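Local structure of probable benzoylformate decarboxylase (Rhodococcus jostii, 7ORX) at residues Val350-Phe362 and Pro519-Ser531. The protein is a thiamine diphosphate-dependent family enzyme, built from three domains, that binds thiamine diphosphate and a sodium ion. Numbering follows the deposited sequence.
Sequences VSVGAGLDPAQLF and PTLIEVRTNFDES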
loop_
_atom_site.group_PDB
_atom_site.type_symbol
_atom_site.label_atom_id
_atom_site.label_comp_id
_atom_site.label_asym_id
_atom_site.label_seq_id
_atom_site.Cartn_x
_atom_site.Cartn_y
_atom_site.Cartn_z
ATOM N N VAL C 350 5.929 23.746 47.726
ATOM C CA VAL C 350 6.081 22.823 48.900
ATOM C C VAL C 350 5.851 21.390 48.391
ATOM O O VAL C 350 5.206 21.247 47.320
ATOM C CB VAL C 350 5.122 23.203 50.058
ATOM C CG1 VAL C 350 3.643 23.064 49.691
ATOM C CG2 VAL C 350 5.407 22.430 51.341
ATOM N N SER C 351 6.368 20.367 49.091
ATOM C CA SER C 351 6.167 18.929 48.752
ATOM C C SER C 351 5.864 18.128 50.009
ATOM O O SER C 351 6.763 18.039 50.879
ATOM C CB SER C 351 7.354 18.328 48.050
ATOM O OG SER C 351 7.370 18.723 46.693
ATOM N N VAL C 352 4.664 17.548 50.056
ATOM C CA VAL C 352 4.228 16.616 51.135
ATOM C C VAL C 352 4.099 15.226 50.493
ATOM O O VAL C 352 3.334 15.086 49.534
ATOM C CB VAL C 352 2.952 17.119 51.852
ATOM C CG1 VAL C 352 1.703 17.040 50.972
ATOM C CG2 VAL C 352 2.762 16.425 53.201
ATOM N N GLY C 353 4.890 14.263 50.988
ATOM C CA GLY C 353 5.081 12.924 50.406
ATOM C C GLY C 353 6.471 12.384 50.722
ATOM O O GLY C 353 7.309 13.140 51.276
ATOM N N ALA C 354 6.714 11.111 50.395
ATOM C CA ALA C 354 8.021 10.442 50.579
ATOM C C ALA C 354 9.067 11.025 49.607
ATOM O O ALA C 354 10.275 10.904 49.919
ATOM C CB ALA C 354 7.863 8.947 50.424
ATOM N N GLY C 355 8.639 11.630 48.482
ATOM C CA GLY C 355 9.534 12.195 47.448
ATOM C C GLY C 355 9.200 13.644 47.108
ATOM O O GLY C 355 8.619 14.349 47.966
ATOM N N LEU C 356 9.566 14.071 45.892
ATOM C CA LEU C 356 9.346 15.440 45.356
ATOM C C LEU C 356 8.021 15.464 44.569
ATOM O O LEU C 356 7.715 14.502 43.874
ATOM C CB LEU C 356 10.491 15.807 44.411
ATOM C CG LEU C 356 11.892 16.046 44.968
ATOM C CD1 LEU C 356 12.125 17.498 45.281
ATOM C CD2 LEU C 356 12.196 15.195 46.159
ATOM N N ASP C 357 7.272 16.556 44.642
ATOM C CA ASP C 357 6.173 16.857 43.687
ATOM C C ASP C 357 6.832 17.399 42.439
ATOM O O ASP C 357 7.829 18.109 42.515
ATOM C CB ASP C 357 5.157 17.875 44.210
ATOM C CG ASP C 357 4.018 17.246 45.004
ATOM O OD1 ASP C 357 4.280 16.259 45.761
ATOM O OD2 ASP C 357 2.867 17.724 44.852
ATOM N N PRO C 358 6.347 17.005 41.249
ATOM C CA PRO C 358 6.921 17.528 40.006
ATOM C C PRO C 358 7.056 19.062 40.006
ATOM O O PRO C 358 8.064 19.533 39.577
ATOM C CB PRO C 358 5.939 16.981 38.965
ATOM C CG PRO C 358 5.574 15.636 39.541
ATOM C CD PRO C 358 5.346 15.945 41.025
ATOM N N ALA C 359 6.084 19.806 40.526
ATOM C CA ALA C 359 6.127 21.290 40.552
ATOM C C ALA C 359 7.359 21.751 41.332
ATOM O O ALA C 359 7.979 22.702 40.925
ATOM C CB ALA C 359 4.853 21.866 41.119
ATOM N N GLN C 360 7.730 21.071 42.402
ATOM C CA GLN C 360 8.926 21.450 43.203
ATOM C C GLN C 360 10.187 21.019 42.471
ATOM O O GLN C 360 11.175 21.769 42.492
ATOM C CB GLN C 360 8.912 20.819 44.592
ATOM C CG GLN C 360 9.991 21.413 45.482
ATOM C CD GLN C 360 10.134 20.663 46.784
ATOM O OE1 GLN C 360 10.712 21.169 47.746
ATOM N NE2 GLN C 360 9.635 19.433 46.816
ATOM N N LEU C 361 10.176 19.836 41.875
ATOM C CA LEU C 361 11.346 19.359 41.106
ATOM C C LEU C 361 11.649 20.359 39.995
ATOM O O LEU C 361 12.805 20.670 39.795
ATOM C CB LEU C 361 11.076 17.969 40.537
ATOM C CG LEU C 361 12.230 17.399 39.739
ATOM C CD1 LEU C 361 13.510 17.374 40.551
ATOM C CD2 LEU C 361 11.903 16.009 39.236
ATOM N N PHE C 362 10.639 20.870 39.307
ATOM C CA PHE C 362 10.849 21.807 38.183
ATOM C C PHE C 362 11.332 23.153 38.717
ATOM O O PHE C 362 12.176 23.790 38.095
ATOM C CB PHE C 362 9.619 21.873 37.279
ATOM C CG PHE C 362 9.302 20.588 36.549
ATOM C CD1 PHE C 362 10.288 19.717 36.150
ATOM C CD2 PHE C 362 7.995 20.239 36.276
ATOM C CE1 PHE C 362 9.978 18.513 35.538
ATOM C CE2 PHE C 362 7.688 19.051 35.640
ATOM C CZ PHE C 362 8.685 18.187 35.268
ATOM N N PRO C 519 27.857 11.823 30.539
ATOM C CA PRO C 519 26.459 11.557 30.845
ATOM C C PRO C 519 26.344 11.247 32.338
ATOM O O PRO C 519 27.205 10.558 32.887
ATOM C CB PRO C 519 26.080 10.341 30.005
ATOM C CG PRO C 519 27.398 9.756 29.614
ATOM C CD PRO C 519 28.349 10.933 29.482
ATOM N N THR C 520 25.286 11.783 32.929
ATOM C CA THR C 520 24.875 11.604 34.347
ATOM C C THR C 520 23.371 11.384 34.375
ATOM O O THR C 520 22.660 12.037 33.588
ATOM C CB THR C 520 25.230 12.841 35.170
ATOM O OG1 THR C 520 24.898 13.974 34.367
ATOM C CG2 THR C 520 26.702 12.885 35.494
ATOM N N LEU C 521 22.924 10.478 35.223
ATOM C CA LEU C 521 21.503 10.173 35.432
ATOM C C LEU C 521 21.181 10.435 36.888
ATOM O O LEU C 521 21.880 9.888 37.743
ATOM C CB LEU C 521 21.260 8.704 35.113
ATOM C CG LEU C 521 19.811 8.280 35.271
ATOM C CD1 LEU C 521 19.379 7.395 34.110
ATOM C CD2 LEU C 521 19.580 7.613 36.606
ATOM N N ILE C 522 20.134 11.198 37.155
ATOM C CA ILE C 522 19.574 11.363 38.522
ATOM C C ILE C 522 18.212 10.694 38.537
ATOM O O ILE C 522 17.384 11.118 37.783
ATOM C CB ILE C 522 19.452 12.847 38.851
ATOM C CG1 ILE C 522 20.819 13.514 38.896
ATOM C CG2 ILE C 522 18.700 13.049 40.129
ATOM C CD1 ILE C 522 20.747 15.005 38.652
ATOM N N GLU C 523 17.992 9.698 39.388
ATOM C CA GLU C 523 16.660 9.089 39.566
ATOM C C GLU C 523 16.009 9.838 40.711
ATOM O O GLU C 523 16.508 9.746 41.782
ATOM C CB GLU C 523 16.769 7.600 39.841
ATOM C CG GLU C 523 15.422 6.949 40.054
ATOM C CD GLU C 523 15.464 5.491 40.530
ATOM O OE1 GLU C 523 16.565 4.885 40.505
ATOM O OE2 GLU C 523 14.396 4.943 40.930
ATOM N N VAL C 524 15.006 10.648 40.459
ATOM C CA VAL C 524 14.254 11.390 41.502
ATOM C C VAL C 524 13.051 10.534 41.834
ATOM O O VAL C 524 12.357 10.171 40.911
ATOM C CB VAL C 524 13.778 12.761 41.004
ATOM C CG1 VAL C 524 12.960 13.473 42.054
ATOM C CG2 VAL C 524 14.940 13.619 40.553
ATOM N N ARG C 525 12.807 10.255 43.102
ATOM C CA ARG C 525 11.539 9.652 43.561
ATOM C C ARG C 525 10.506 10.779 43.604
ATOM O O ARG C 525 10.742 11.784 44.309
ATOM C CB ARG C 525 11.733 8.970 44.919
ATOM C CG ARG C 525 10.674 7.926 45.210
ATOM C CD ARG C 525 9.739 8.371 46.313
ATOM N NE ARG C 525 10.155 7.873 47.631
ATOM C CZ ARG C 525 9.612 6.843 48.297
ATOM N NH1 ARG C 525 8.612 6.152 47.770
ATOM N NH2 ARG C 525 10.070 6.510 49.500
ATOM N N THR C 526 9.412 10.632 42.855
ATOM C CA THR C 526 8.333 11.650 42.727
ATOM C C THR C 526 7.018 11.093 43.268
ATOM O O THR C 526 6.911 9.841 43.406
ATOM C CB THR C 526 8.153 12.120 41.276
ATOM O OG1 THR C 526 7.834 10.984 40.477
ATOM C CG2 THR C 526 9.376 12.827 40.727
ATOM N N ASN C 527 6.069 11.988 43.571
ATOM C CA ASN C 527 4.729 11.649 44.123
ATOM C C ASN C 527 3.670 11.793 43.034
ATOM O O ASN C 527 3.639 12.863 42.282
ATOM C CB ASN C 527 4.312 12.541 45.293
ATOM C CG ASN C 527 5.454 12.816 46.244
ATOM O OD1 ASN C 527 6.163 11.890 46.670
ATOM N ND2 ASN C 527 5.642 14.087 46.551
ATOM N N PHE C 528 2.816 10.773 42.964
ATOM C CA PHE C 528 1.642 10.732 42.066
ATOM C C PHE C 528 0.403 10.872 42.951
ATOM O O PHE C 528 0.276 10.005 43.859
ATOM C CB PHE C 528 1.650 9.468 41.188
ATOM C CG PHE C 528 0.509 9.476 40.204
ATOM C CD1 PHE C 528 0.434 10.467 39.228
ATOM C CD2 PHE C 528 -0.530 8.561 40.313
ATOM C CE1 PHE C 528 -0.645 10.529 38.362
ATOM C CE2 PHE C 528 -1.611 8.634 39.451
ATOM C CZ PHE C 528 -1.669 9.616 38.478
ATOM N N ASP C 529 -0.426 11.899 42.694
ATOM C CA ASP C 529 -1.753 12.155 43.338
ATOM C C ASP C 529 -2.744 10.996 43.101
ATOM O O ASP C 529 -3.239 10.837 41.952
ATOM C CB ASP C 529 -2.407 13.457 42.839
ATOM C CG ASP C 529 -1.702 14.727 43.279
ATOM O OD1 ASP C 529 -0.896 15.205 42.457
ATOM O OD2 ASP C 529 -1.956 15.219 44.430
ATOM N N GLU C 530 -3.016 10.203 44.158
ATOM C CA GLU C 530 -3.999 9.079 44.190
ATOM C C GLU C 530 -5.280 9.573 44.884
ATOM O O GLU C 530 -6.332 8.900 44.721
ATOM C CB GLU C 530 -3.368 7.813 44.812
ATOM C CG GLU C 530 -2.138 7.332 44.038
ATOM C CD GLU C 530 -1.912 5.826 43.971
ATOM O OE1 GLU C 530 -1.499 5.333 42.886
ATOM O OE2 GLU C 530 -2.161 5.156 45.003
ATOM N N SER C 531 -5.208 10.692 45.638
ATOM C CA SER C 531 -6.350 11.571 46.059
ATOM C C SER C 531 -6.317 12.881 45.244
ATOM O O SER C 531 -7.336 13.525 44.968
ATOM C CB SER C 531 -6.352 11.894 47.564
ATOM O OG SER C 531 -7.286 11.108 48.300
ATOM O OXT SER C 531 -5.259 13.365 44.837
#
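N527 ND2 donates a nearly straight bond to D357 OD1 at 2.7 Å, with the carboxylate and amide planes 65° apart. The same ND2 makes a weak bond to G355 O. On the other branch, OD1 accepts G355 N at 3.1 Å, in the carbonyl plane and on a lone pair. N527 CG lies beside its own backbone N (chi1 -41°), which directs the amide to G355 and D357. L356 uses its own N and O, bonding R525 and N527 on either side of T526 in sequence, a single beta bridge. L356 N donates to R525 O at 3.0 Å, and N527 N donates to L356 O. Bends at chi2 and chi3 bring the R525 guanidinium to A354, whose CB lies 3.4 Å above the centre of one face. Farther in, V524 CG1 meets L356 CG at 4.0 Å and L361 CD2 at 3.9 Å. L361 and V524 approach tip to tip. The contact joins the loop leading into helix 358-368, and its first turn, to the end of strand 520-525 and the residues after it. This parallel sheet belongs to the C-terminal thiamine diphosphate-binding domain. L361 and V524 also touch F506 of helix 503-515 and pack on strand 452-457. T526 touches N458, a ligand of the sodium ion.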